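Local coordinates for protein cruciferin (Brassica napus, PDB 3KGL) that probably serves as a seed storage protein, an 11S globulin of the cupin family laid down as a nutrient reserve, at residues Ile49-Leu57 against Asn251-Phe259; Lys65-Met76 against Val146-Thr157. One frame throughout, in Å; residues are numbered along the deposited sequence.

Contact 1 (Ile49-Leu57 against Asn251-Phe259); sequences IIESKGLYL and NIIRVQGPF
Leu55 and Ile253 face each other as an antiparallel hydrogen-bonded pair and centre the packed part of this contact. Leu55 N gives its hydrogen to Ile253 O at 2.9 Å, with an N-H...O angle of 172°. Ile253 N returns a bond to Leu55 O at 2.7 Å. Leu57 N on Asn251 O and Val255 N on Lys53 O extend the pairing at its two ends.

Leu55 and Ile253 share one face of the sheet, and Val255, just past the strand, packs beside Leu55. Leu55 CB lies 3.4 Å from Val255 CG2. Chi1 of 166° swings the branch away from the backbone N, and Leu55 CD2 comes to 4.2 Å from Phe259 CE1. Ile253 and Leu57 cross at about a right angle, through methyl groups. Tyr56 and Ile252 occupy the other face, where Ile252 CD1 lies at the edge of the tyrosine ring. Ile252 CG2 also touches Ile50 CG2 at 3.7 Å.

The loose side is the type II beta turn from Glu51 to Gly54. Arg254 bends back over it, and Arg254 NH2 makes a weak hydrogen bond to Ser52 O, 3.5 Å away in the guanidinium plane. The exposed Lys53 runs beside it. Lys53 NZ lies 3.5 Å from Arg254 NE, two like-charged donors that do not bond.

Strand 252-254 thus pairs with strand 54-61 of the N-terminal cupin domain. Strand 26-30 packs on the Tyr56 and Ile252 side, through Ile28. Trp164 and Tyr166 of strand 162-166 cover Leu55, Val255 and Phe259, and Asn428 of a neighbouring subunit packs on Ile253 and Val255.

Contact 2 (Lys65-Met76 against Val146-Thr157); sequences KLSFVAKGEGLM and VEHIRTGDTIAT
The His148 ring takes Glu73 OE1 and Leu75 CD2 at its edge, both in its plane. Glu73 OE1 is 3.2 Å from His148 CE1, and the carboxylate is turned 63° from the ring. The Phe68 ring has Thr154 OG1 at its edge, 3.6 Å from Phe68 CD1, while Gly152 O approaches it obliquely.

These groups belong to two antiparallel strand pairs of the N-terminal cupin beta-barrel. Strand 65-71 pairs with 153-157, and strand 73-79 with 141-150. Each segment passes from one sheet to the other. The first does so through a classic beta bulge at Ala70 and Lys71, opposite Val174, followed by Gly72. The second uses a type II beta turn from Arg150 to Asp153, in which Asp153 OD2 accepts the Arg150 N-H at 2.7 Å.

Met76, Ile149 and Ile155 pack together between the two strand pairs. The Met76 chain runs extended through chi2, then turns at chi3 (66°), which brings Met76 CE tip to tip with Ile155 CG1 at 3.6 Å. Met76 CE also lies 4.0 Å from Ile149 CG2. Glu147 lies alongside Met76, but its carboxylate turns to Arg78 and Thr288.

Val69 ties the end of strand 65-71 to the Arg150-Asp153 turn: Val69 O accepts the Gly152 N-H at 2.9 Å. Beside it, Thr151 OG1 donates to a lone pair of Gly72 O at 3.1 Å, in the carbonyl plane.

How the contacts relate
Both contacts are largely buried and belong to the N-terminal cupin barrel. Their centres are 16 Å apart, and their nearest atoms come within about 4 Å without touching. They share both barrel sheets, and strand 54-61 of contact 1 is followed in the chain by strand 65-71 of contact 2. The centre of contact 1 is about 21 Å from the centre of the chain, that of contact 2 about 10 Å. Contact 1 adds a short strand from much later in the sequence, and its aliphatic face meets a second subunit. Contact 2 joins two bent segments around methionine and isoleucine. Polar and charged groups lie toward the surface at a turn in contact 1, and around Glu73, His148 and Arg150 in contact 2.

Contact 1 (Ile49-Leu57 against Asn251-Phe259)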
loop_
_atom_site.group_PDB
_atom_site.type_symbol
_atom_site.label_atom_id
_atom_site.label_comp_id
_atom_site.label_asym_id
_atom_site.label_seq_id
_atom_site.Cartn_x
_atom_site.Cartn_y
_atom_site.Cartn_z
ATOM N N ILE A 49 -4.360 -30.819 5.738
ATOM C CA ILE A 49 -3.995 -32.133 6.283
ATOM C C ILE A 49 -4.214 -33.258 5.289
ATOM O O ILE A 49 -5.334 -33.765 5.170
ATOM C CB ILE A 49 -4.771 -32.508 7.534
ATOM C CG1 ILE A 49 -4.944 -31.301 8.450
ATOM C CG2 ILE A 49 -4.027 -33.586 8.222
ATOM C CD1 ILE A 49 -5.243 -31.663 9.883
ATOM N N ILE A 50 -3.143 -33.657 4.601
ATOM C CA ILE A 50 -3.259 -34.562 3.458
ATOM C C ILE A 50 -2.928 -36.018 3.796
ATOM O O ILE A 50 -1.843 -36.321 4.300
ATOM C CB ILE A 50 -2.408 -34.088 2.265
ATOM C CG1 ILE A 50 -2.638 -32.597 2.018
ATOM C CG2 ILE A 50 -2.773 -34.884 1.027
ATOM C CD1 ILE A 50 -1.508 -31.925 1.302
ATOM N N GLU A 51 -3.875 -36.910 3.506
ATOM C CA GLU A 51 -3.743 -38.326 3.840
ATOM C C GLU A 51 -2.814 -39.023 2.865
ATOM O O GLU A 51 -2.155 -38.368 2.069
ATOM C CB GLU A 51 -5.112 -39.012 3.851
ATOM C CG GLU A 51 -5.969 -38.683 5.063
ATOM C CD GLU A 51 -5.261 -38.982 6.388
ATOM O OE1 GLU A 51 -4.143 -39.556 6.365
ATOM O OE2 GLU A 51 -5.827 -38.646 7.456
ATOM N N SER A 52 -2.754 -40.348 2.920
ATOM C CA SER A 52 -1.843 -41.059 2.038
ATOM C C SER A 52 -2.483 -41.340 0.685
ATOM O O SER A 52 -3.686 -41.605 0.607
ATOM C CB SER A 52 -1.346 -42.334 2.692
ATOM O OG SER A 52 0.040 -42.484 2.448
ATOM N N LYS A 53 -1.666 -41.273 -0.370
ATOM C CA LYS A 53 -2.138 -41.372 -1.752
ATOM C C LYS A 53 -2.922 -40.105 -2.082
ATOM O O LYS A 53 -3.580 -40.010 -3.125
ATOM C CB LYS A 53 -3.050 -42.591 -1.943
ATOM C CG LYS A 53 -2.369 -43.952 -1.918
ATOM C CD LYS A 53 -3.327 -45.024 -1.362
ATOM C CE LYS A 53 -4.753 -44.897 -1.922
ATOM N NZ LYS A 53 -5.756 -45.797 -1.249
ATOM N N GLY A 54 -2.850 -39.138 -1.173
ATOM C CA GLY A 54 -3.692 -37.959 -1.231
ATOM C C GLY A 54 -3.096 -36.821 -2.022
ATOM O O GLY A 54 -1.969 -36.399 -1.789
ATOM N N LEU A 55 -3.873 -36.325 -2.972
ATOM C CA LEU A 55 -3.451 -35.218 -3.805
ATOM C C LEU A 55 -4.293 -33.993 -3.492
ATOM O O LEU A 55 -5.525 -34.058 -3.529
ATOM C CB LEU A 55 -3.595 -35.584 -5.284
ATOM C CG LEU A 55 -3.504 -34.416 -6.269
ATOM C CD1 LEU A 55 -2.185 -33.676 -6.090
ATOM C CD2 LEU A 55 -3.671 -34.889 -7.705
ATOM N N TYR A 56 -3.625 -32.887 -3.161
ATOM C CA TYR A 56 -4.278 -31.584 -3.053
ATOM C C TYR A 56 -4.180 -30.880 -4.410
ATOM O O TYR A 56 -3.085 -30.575 -4.869
ATOM C CB TYR A 56 -3.630 -30.733 -1.960
ATOM C CG TYR A 56 -4.170 -29.322 -1.919
ATOM C CD1 TYR A 56 -5.175 -28.968 -1.032
ATOM C CD2 TYR A 56 -3.690 -28.347 -2.782
ATOM C CE1 TYR A 56 -5.683 -27.680 -1.003
ATOM C CE2 TYR A 56 -4.194 -27.057 -2.758
ATOM C CZ TYR A 56 -5.186 -26.728 -1.865
ATOM O OH TYR A 56 -5.688 -25.445 -1.835
ATOM N N LEU A 57 -5.328 -30.625 -5.040
ATOM C CA LEU A 57 -5.384 -30.233 -6.448
ATOM C C LEU A 57 -5.066 -28.765 -6.639
ATOM O O LEU A 57 -5.364 -27.949 -5.772
ATOM C CB LEU A 57 -6.753 -30.574 -7.032
ATOM C CG LEU A 57 -7.049 -32.072 -7.181
ATOM C CD1 LEU A 57 -8.501 -32.327 -7.494
ATOM C CD2 LEU A 57 -6.189 -32.657 -8.270
ATOM N N ASN A 251 -11.344 -31.059 -2.620
ATOM C CA ASN A 251 -10.133 -30.631 -3.283
ATOM C C ASN A 251 -8.888 -31.459 -2.962
ATOM O O ASN A 251 -7.855 -31.276 -3.593
ATOM C CB ASN A 251 -9.884 -29.159 -2.983
ATOM C CG ASN A 251 -8.855 -28.568 -3.887
ATOM O OD1 ASN A 251 -7.698 -28.390 -3.502
ATOM N ND2 ASN A 251 -9.251 -28.291 -5.115
ATOM N N ILE A 252 -8.982 -32.347 -1.974
ATOM C CA ILE A 252 -7.923 -33.323 -1.686
ATOM C C ILE A 252 -8.437 -34.729 -2.027
ATOM O O ILE A 252 -9.300 -35.266 -1.337
ATOM C CB ILE A 252 -7.514 -33.279 -0.203
ATOM C CG1 ILE A 252 -7.662 -31.858 0.347
ATOM C CG2 ILE A 252 -6.108 -33.806 -0.014
ATOM C CD1 ILE A 252 -6.700 -31.517 1.483
ATOM N N ILE A 253 -7.921 -35.325 -3.095
ATOM C CA ILE A 253 -8.491 -36.573 -3.609
ATOM C C ILE A 253 -7.605 -37.813 -3.461
ATOM O O ILE A 253 -6.387 -37.724 -3.308
ATOM C CB ILE A 253 -8.853 -36.443 -5.101
ATOM C CG1 ILE A 253 -7.596 -36.129 -5.928
ATOM C CG2 ILE A 253 -9.956 -35.403 -5.297
ATOM C CD1 ILE A 253 -7.766 -36.323 -7.426
ATOM N N ARG A 254 -8.234 -38.979 -3.518
ATOM C CA ARG A 254 -7.489 -40.226 -3.527
ATOM C C ARG A 254 -6.957 -40.465 -4.935
ATOM O O ARG A 254 -7.721 -40.526 -5.914
ATOM C CB ARG A 254 -8.345 -41.405 -3.026
ATOM C CG ARG A 254 -7.554 -42.699 -2.817
ATOM C CD ARG A 254 -7.851 -43.373 -1.470
ATOM N NE ARG A 254 -7.133 -42.743 -0.356
ATOM C CZ ARG A 254 -7.715 -42.183 0.707
ATOM N NH1 ARG A 254 -9.039 -42.182 0.830
ATOM N NH2 ARG A 254 -6.971 -41.631 1.663
ATOM N N VAL A 255 -5.638 -40.560 -5.041
ATOM C CA VAL A 255 -5.040 -40.822 -6.330
ATOM C C VAL A 255 -4.981 -42.311 -6.544
ATOM O O VAL A 255 -4.222 -43.016 -5.877
ATOM C CB VAL A 255 -3.640 -40.215 -6.467
ATOM C CG1 VAL A 255 -2.968 -40.716 -7.725
ATOM C CG2 VAL A 255 -3.728 -38.704 -6.504
ATOM N N GLN A 256 -5.812 -42.789 -7.464
ATOM C CA GLN A 256 -5.729 -44.171 -7.906
ATOM C C GLN A 256 -4.605 -44.278 -8.937
ATOM O O GLN A 256 -4.564 -43.521 -9.918
ATOM C CB GLN A 256 -7.055 -44.639 -8.524
ATOM C CG GLN A 256 -8.301 -43.903 -8.030
ATOM C CD GLN A 256 -8.738 -44.305 -6.620
ATOM O OE1 GLN A 256 -9.714 -43.765 -6.091
ATOM N NE2 GLN A 256 -8.022 -45.251 -6.013
ATOM N N GLY A 257 -3.671 -45.191 -8.699
ATOM C CA GLY A 257 -2.749 -45.576 -9.746
ATOM C C GLY A 257 -1.380 -44.926 -9.806
ATOM O O GLY A 257 -0.913 -44.321 -8.836
ATOM N N PRO A 258 -0.735 -45.048 -10.978
ATOM C CA PRO A 258 0.684 -44.769 -11.220
ATOM C C PRO A 258 1.003 -43.294 -11.286
ATOM O O PRO A 258 1.228 -42.761 -12.376
ATOM C CB PRO A 258 0.930 -45.400 -12.589
ATOM C CG PRO A 258 -0.399 -45.358 -13.273
ATOM C CD PRO A 258 -1.448 -45.443 -12.208
ATOM N N PHE A 259 1.032 -42.649 -10.127
ATOM C CA PHE A 259 1.463 -41.256 -10.022
ATOM C C PHE A 259 2.976 -41.130 -10.282
ATOM O O PHE A 259 3.693 -40.455 -9.542
ATOM C CB PHE A 259 1.092 -40.690 -8.639
ATOM C CG PHE A 259 0.946 -39.185 -8.599
ATOM C CD1 PHE A 259 -0.218 -38.577 -9.028
ATOM C CD2 PHE A 259 1.963 -38.388 -8.100
ATOM C CE1 PHE A 259 -0.354 -37.212 -8.979
ATOM C CE2 PHE A 259 1.824 -37.019 -8.051
ATOM C CZ PHE A 259 0.669 -36.433 -8.491
#

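Contact 2 (Lys65-Met76 against Val146-Thr157)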
loop_
_atom_site.group_PDB
_atom_site.type_symbol
_atom_site.label_atom_id
_atom_site.label_comp_id
_atom_site.label_asym_id
_atom_site.label_seq_id
_atom_site.Cartn_x
_atom_site.Cartn_y
_atom_site.Cartn_z
ATOM N N LYS A 65 1.550 -16.073 -0.324
ATOM C CA LYS A 65 1.353 -17.307 0.403
ATOM C C LYS A 65 2.718 -17.737 0.877
ATOM O O LYS A 65 3.670 -17.782 0.102
ATOM C CB LYS A 65 0.771 -18.374 -0.533
ATOM C CG LYS A 65 -0.041 -19.461 0.157
ATOM C CD LYS A 65 -0.691 -20.431 -0.842
ATOM C CE LYS A 65 0.125 -21.713 -1.018
ATOM N NZ LYS A 65 -0.717 -22.966 -1.025
ATOM N N LEU A 66 2.828 -18.025 2.161
ATOM C CA LEU A 66 4.065 -18.568 2.696
ATOM C C LEU A 66 3.690 -19.846 3.429
ATOM O O LEU A 66 2.943 -19.814 4.404
ATOM C CB LEU A 66 4.736 -17.563 3.633
ATOM C CG LEU A 66 6.254 -17.395 3.535
ATOM C CD1 LEU A 66 6.788 -16.578 4.708
ATOM C CD2 LEU A 66 6.952 -18.737 3.466
ATOM N N SER A 67 4.175 -20.976 2.933
ATOM C CA SER A 67 3.759 -22.270 3.463
ATOM C C SER A 67 4.883 -22.880 4.286
ATOM O O SER A 67 6.054 -22.606 4.031
ATOM C CB SER A 67 3.362 -23.226 2.324
ATOM O OG SER A 67 2.344 -22.697 1.478
ATOM N N PHE A 68 4.516 -23.699 5.273
ATOM C CA PHE A 68 5.473 -24.480 6.063
ATOM C C PHE A 68 4.972 -25.919 6.152
ATOM O O PHE A 68 3.773 -26.154 6.292
ATOM C CB PHE A 68 5.620 -23.881 7.455
ATOM C CG PHE A 68 6.653 -24.558 8.311
ATOM C CD1 PHE A 68 7.984 -24.195 8.236
ATOM C CD2 PHE A 68 6.283 -25.541 9.221
ATOM C CE1 PHE A 68 8.927 -24.811 9.044
ATOM C CE2 PHE A 68 7.216 -26.162 10.020
ATOM C CZ PHE A 68 8.542 -25.797 9.932
ATOM N N VAL A 69 5.882 -26.882 6.036
ATOM C CA VAL A 69 5.512 -28.285 6.164
ATOM C C VAL A 69 5.818 -28.686 7.594
ATOM O O VAL A 69 6.973 -28.667 8.012
ATOM C CB VAL A 69 6.289 -29.182 5.181
ATOM C CG1 VAL A 69 5.817 -28.963 3.751
ATOM C CG2 VAL A 69 7.747 -28.880 5.276
ATOM N N ALA A 70 4.776 -29.014 8.353
ATOM C CA ALA A 70 4.912 -29.200 9.792
ATOM C C ALA A 70 5.119 -30.658 10.133
ATOM O O ALA A 70 5.905 -30.985 11.018
ATOM C CB ALA A 70 3.698 -28.667 10.505
ATOM N N LYS A 71 4.391 -31.522 9.431
ATOM C CA LYS A 71 4.503 -32.966 9.595
ATOM C C LYS A 71 4.470 -33.613 8.222
ATOM O O LYS A 71 3.579 -33.342 7.422
ATOM C CB LYS A 71 3.342 -33.541 10.434
ATOM C CG LYS A 71 2.811 -32.643 11.551
ATOM C CD LYS A 71 2.053 -33.422 12.641
ATOM C CE LYS A 71 3.026 -33.954 13.693
ATOM N NZ LYS A 71 4.137 -32.984 14.004
ATOM N N GLY A 72 5.433 -34.474 7.939
ATOM C CA GLY A 72 5.282 -35.338 6.794
ATOM C C GLY A 72 6.272 -35.063 5.699
ATOM O O GLY A 72 7.285 -34.397 5.909
ATOM N N GLU A 73 5.958 -35.584 4.520
ATOM C CA GLU A 73 6.872 -35.567 3.397
ATOM C C GLU A 73 6.021 -35.755 2.149
ATOM O O GLU A 73 4.969 -36.388 2.211
ATOM C CB GLU A 73 7.879 -36.714 3.550
ATOM C CG GLU A 73 9.281 -36.446 3.002
ATOM C CD GLU A 73 10.349 -37.345 3.638
ATOM O OE1 GLU A 73 11.456 -37.478 3.057
ATOM O OE2 GLU A 73 10.083 -37.913 4.724
ATOM N N GLY A 74 6.457 -35.199 1.022
ATOM C CA GLY A 74 5.731 -35.387 -0.222
ATOM C C GLY A 74 6.264 -34.634 -1.429
ATOM O O GLY A 74 7.425 -34.234 -1.469
ATOM N N LEU A 75 5.396 -34.450 -2.420
ATOM C CA LEU A 75 5.748 -33.775 -3.663
ATOM C C LEU A 75 5.009 -32.439 -3.778
ATOM O O LEU A 75 3.912 -32.287 -3.243
ATOM C CB LEU A 75 5.422 -34.682 -4.862
ATOM C CG LEU A 75 6.196 -36.007 -4.880
ATOM C CD1 LEU A 75 5.819 -36.874 -6.054
ATOM C CD2 LEU A 75 7.675 -35.723 -4.913
ATOM N N MET A 76 5.620 -31.474 -4.461
ATOM C CA MET A 76 4.962 -30.207 -4.768
ATOM C C MET A 76 5.223 -29.719 -6.185
ATOM O O MET A 76 6.294 -29.914 -6.739
ATOM C CB MET A 76 5.388 -29.115 -3.805
ATOM C CG MET A 76 5.145 -27.739 -4.373
ATOM S SD MET A 76 5.783 -26.449 -3.313
ATOM C CE MET A 76 7.539 -26.772 -3.423
ATOM N N VAL A 146 8.642 -30.756 -10.515
ATOM C CA VAL A 146 8.025 -31.329 -9.332
ATOM C C VAL A 146 9.089 -31.506 -8.263
ATOM O O VAL A 146 9.975 -32.347 -8.395
ATOM C CB VAL A 146 7.410 -32.693 -9.629
ATOM C CG1 VAL A 146 7.028 -33.392 -8.334
ATOM C CG2 VAL A 146 6.209 -32.537 -10.531
ATOM N N GLU A 147 8.997 -30.702 -7.210
ATOM C CA GLU A 147 9.942 -30.744 -6.105
ATOM C C GLU A 147 9.527 -31.786 -5.053
ATOM O O GLU A 147 8.364 -32.186 -4.998
ATOM C CB GLU A 147 10.062 -29.353 -5.469
ATOM C CG GLU A 147 10.857 -28.345 -6.300
ATOM C CD GLU A 147 10.313 -26.920 -6.201
ATOM O OE1 GLU A 147 9.386 -26.574 -6.974
ATOM O OE2 GLU A 147 10.826 -26.139 -5.366
ATOM N N HIS A 148 10.489 -32.248 -4.250
ATOM C CA HIS A 148 10.185 -33.063 -3.081
ATOM C C HIS A 148 10.217 -32.154 -1.867
ATOM O O HIS A 148 11.047 -31.243 -1.786
ATOM C CB HIS A 148 11.185 -34.205 -2.900
ATOM C CG HIS A 148 10.849 -35.131 -1.766
ATOM N ND1 HIS A 148 11.506 -35.097 -0.554
ATOM C CD2 HIS A 148 9.923 -36.118 -1.667
ATOM C CE1 HIS A 148 10.996 -36.020 0.244
ATOM N NE2 HIS A 148 10.034 -36.652 -0.406
ATOM N N ILE A 149 9.305 -32.396 -0.935
ATOM C CA ILE A 149 9.232 -31.608 0.286
ATOM C C ILE A 149 9.235 -32.504 1.518
ATOM O O ILE A 149 8.660 -33.600 1.510
ATOM C CB ILE A 149 7.986 -30.708 0.308
ATOM C CG1 ILE A 149 6.733 -31.527 0.001
ATOM C CG2 ILE A 149 8.130 -29.585 -0.692
ATOM C CD1 ILE A 149 5.460 -30.763 0.191
ATOM N N ARG A 150 9.905 -32.031 2.565
ATOM C CA ARG A 150 10.003 -32.744 3.834
ATOM C C ARG A 150 9.768 -31.737 4.932
ATOM O O ARG A 150 9.777 -30.540 4.678
ATOM C CB ARG A 150 11.396 -33.365 4.014
ATOM C CG ARG A 150 12.543 -32.442 3.623
ATOM C CD ARG A 150 13.749 -32.577 4.543
ATOM N NE ARG A 150 14.822 -31.692 4.098
ATOM C CZ ARG A 150 15.753 -31.162 4.887
ATOM N NH1 ARG A 150 15.764 -31.434 6.191
ATOM N NH2 ARG A 150 16.670 -30.342 4.370
ATOM N N THR A 151 9.591 -32.218 6.156
ATOM C CA THR A 151 9.309 -31.337 7.283
ATOM C C THR A 151 10.350 -30.223 7.434
ATOM O O THR A 151 11.552 -30.463 7.353
ATOM C CB THR A 151 9.141 -32.138 8.579
ATOM O OG1 THR A 151 7.914 -32.884 8.510
ATOM C CG2 THR A 151 9.100 -31.220 9.782
ATOM N N GLY A 152 9.870 -28.998 7.620
ATOM C CA GLY A 152 10.744 -27.857 7.799
ATOM C C GLY A 152 10.904 -27.007 6.552
ATOM O O GLY A 152 11.377 -25.867 6.621
ATOM N N ASP A 153 10.529 -27.555 5.403
ATOM C CA ASP A 153 10.584 -26.781 4.174
ATOM C C ASP A 153 9.671 -25.567 4.314
ATOM O O ASP A 153 8.563 -25.663 4.829
ATOM C CB ASP A 153 10.158 -27.614 2.957
ATOM C CG ASP A 153 11.220 -28.607 2.505
ATOM O OD1 ASP A 153 12.425 -28.368 2.749
ATOM O OD2 ASP A 153 10.837 -29.629 1.889
ATOM N N THR A 154 10.148 -24.421 3.851
ATOM C CA THR A 154 9.348 -23.218 3.837
ATOM C C THR A 154 9.189 -22.741 2.393
ATOM O O THR A 154 10.166 -22.388 1.741
ATOM C CB THR A 154 9.991 -22.144 4.709
ATOM O OG1 THR A 154 10.404 -22.740 5.946
ATOM C CG2 THR A 154 9.001 -21.009 4.992
ATOM N N ILE A 155 7.951 -22.752 1.906
ATOM C CA ILE A 155 7.639 -22.441 0.510
ATOM C C ILE A 155 7.046 -21.046 0.321
ATOM O O ILE A 155 6.230 -20.607 1.130
ATOM C CB ILE A 155 6.626 -23.455 -0.064
ATOM C CG1 ILE A 155 7.318 -24.769 -0.438
ATOM C CG2 ILE A 155 5.880 -22.856 -1.250
ATOM C CD1 ILE A 155 7.225 -25.820 0.630
ATOM N N ALA A 156 7.440 -20.357 -0.754
ATOM C CA ALA A 156 6.860 -19.051 -1.091
ATOM C C ALA A 156 6.096 -19.051 -2.415
ATOM O O ALA A 156 6.489 -19.707 -3.388
ATOM C CB ALA A 156 7.911 -17.977 -1.095
ATOM N N THR A 157 5.000 -18.299 -2.436
ATOM C CA THR A 157 4.113 -18.271 -3.581
ATOM C C THR A 157 3.608 -16.871 -3.893
ATOM O O THR A 157 3.002 -16.221 -3.054
ATOM C CB THR A 157 2.934 -19.234 -3.382
ATOM O OG1 THR A 157 3.205 -20.450 -4.084
ATOM C CG2 THR A 157 1.639 -18.634 -3.916
HETATM O O HOH W 1 10.445 -35.290 6.855
#